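PDB 6WY9: acyl-CoA dehydrogenase domain protein Tcur3481 from Thermomonospora curvata, which binds FAD and probably works as a flavin-dependent acyl-CoA dehydrogenase. Local coordinates for residues R17-F20 with T21-T25. Residues are numbered along the deposited sequence; the frame is centred on the assembly and turned at random.
Sequences RQIF and TDHAT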
# COMPACT_ATOMS: atom_id res chain seq x y z
N ARG B 17 -23.08 -24.64 -5.71
CA ARG B 17 -23.68 -23.32 -5.79
C ARG B 17 -25.18 -23.37 -5.50
O ARG B 17 -25.71 -22.51 -4.79
CB ARG B 17 -23.43 -22.72 -7.17
CG ARG B 17 -24.01 -21.33 -7.34
CD ARG B 17 -23.33 -20.62 -8.52
NE ARG B 17 -21.93 -20.24 -8.23
CZ ARG B 17 -20.99 -19.97 -9.15
NH1 ARG B 17 -21.25 -20.04 -10.45
NH2 ARG B 17 -19.77 -19.63 -8.76
N GLN B 18 -25.88 -24.37 -6.05
CA GLN B 18 -27.32 -24.43 -5.84
C GLN B 18 -27.63 -24.74 -4.39
O GLN B 18 -28.55 -24.16 -3.80
CB GLN B 18 -27.94 -25.51 -6.73
CG GLN B 18 -29.46 -25.59 -6.57
CD GLN B 18 -30.16 -24.35 -7.10
OE1 GLN B 18 -30.80 -23.60 -6.34
NE2 GLN B 18 -30.04 -24.12 -8.40
N ILE B 19 -26.88 -25.67 -3.80
CA ILE B 19 -27.16 -26.05 -2.42
C ILE B 19 -26.86 -24.87 -1.48
O ILE B 19 -27.68 -24.51 -0.62
CB ILE B 19 -26.36 -27.32 -2.07
CG1 ILE B 19 -26.94 -28.50 -2.88
CG2 ILE B 19 -26.30 -27.62 -0.53
CD1 ILE B 19 -26.10 -29.74 -2.68
N PHE B 20 -25.72 -24.21 -1.69
CA PHE B 20 -25.38 -23.07 -0.85
C PHE B 20 -26.36 -21.93 -1.04
O PHE B 20 -26.73 -21.25 -0.08
CB PHE B 20 -23.95 -22.60 -1.15
CG PHE B 20 -22.87 -23.51 -0.63
CD1 PHE B 20 -22.93 -24.04 0.66
CD2 PHE B 20 -21.77 -23.82 -1.42
CE1 PHE B 20 -21.92 -24.87 1.14
CE2 PHE B 20 -20.76 -24.65 -0.93
CZ PHE B 20 -20.84 -25.18 0.34
N THR B 21 -26.79 -21.70 -2.28
CA THR B 21 -27.75 -20.65 -2.57
C THR B 21 -29.09 -20.91 -1.89
O THR B 21 -29.74 -19.98 -1.40
CB THR B 21 -27.94 -20.55 -4.08
OG1 THR B 21 -26.71 -20.14 -4.67
CG2 THR B 21 -29.06 -19.53 -4.41
N ASP B 22 -29.54 -22.18 -1.89
CA ASP B 22 -30.80 -22.52 -1.23
C ASP B 22 -30.74 -22.36 0.29
O ASP B 22 -31.79 -22.19 0.93
CB ASP B 22 -31.21 -23.96 -1.53
CG ASP B 22 -31.61 -24.17 -2.96
OD1 ASP B 22 -31.91 -23.17 -3.64
OD2 ASP B 22 -31.64 -25.34 -3.38
N HIS B 23 -29.57 -22.48 0.91
CA HIS B 23 -29.57 -22.50 2.37
C HIS B 23 -28.79 -21.38 3.05
O HIS B 23 -28.97 -21.19 4.25
CB HIS B 23 -29.08 -23.88 2.88
CG HIS B 23 -30.01 -24.99 2.51
ND1 HIS B 23 -31.36 -24.95 2.79
CD2 HIS B 23 -29.81 -26.12 1.78
CE1 HIS B 23 -31.95 -26.02 2.28
NE2 HIS B 23 -31.03 -26.74 1.66
N ALA B 24 -27.97 -20.64 2.33
CA ALA B 24 -27.21 -19.53 2.92
C ALA B 24 -27.95 -18.22 2.68
O ALA B 24 -27.51 -17.32 1.93
CB ALA B 24 -25.79 -19.49 2.37
N THR B 25 -29.13 -18.14 3.29
CA THR B 25 -30.08 -17.07 3.08
C THR B 25 -30.08 -16.13 4.27
O THR B 25 -29.58 -16.47 5.35
CB THR B 25 -31.52 -17.61 2.94
OG1 THR B 25 -31.82 -18.33 4.14
CG2 THR B 25 -31.68 -18.49 1.72
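T21 holds its OG1 anti to its own carbonyl carbon (chi1 -64°), which turns the hydroxyl back along the helix to the carbonyl of R17, one turn earlier; H23 CG is likewise anti to its carbonyl carbon (chi1 -65°), carrying the imidazole back toward I19 O. This is the C-terminal end of helix 5-23, in the N-terminal helical domain of the acyl-CoA dehydrogenase fold. R17 O is gripped twice: T21 OG1 donates to it at 2.6 Å and T21 N at 2.9 Å, the two arriving from opposite faces of the carbonyl plane. D22 N continues the regular i to i+4 pattern with a 2.9 Å bond to Q18 O. One residue later the winding tightens, since H23 N bonds to F20 O at 3.2 Å and keeps just a weak bond to I19 O. F20 O therefore serves two donors; H23 N sits above its carbonyl plane, whereas A24 N, tilted much less from the plane, bonds to F20 O at 2.8 Å.

The H23 imidazole approaches the I19 carbonyl obliquely, with CD2 3.6 Å from I19 O. D22 CB lies over the centre of one face of that ring. On the inner side F20 is buried against L43 of helix 41-49 and L74 of helix 67-80, while R17 NH2 makes a salt bridge to E77, tying the helix to 67-80. A24 leaves helical geometry as the centre of an inverse gamma turn, and T25 OG1 then caps R28 N at the start of helix 26-33. At the point where the chain turns away, A24 CB rests 3.2 Å from F20 O.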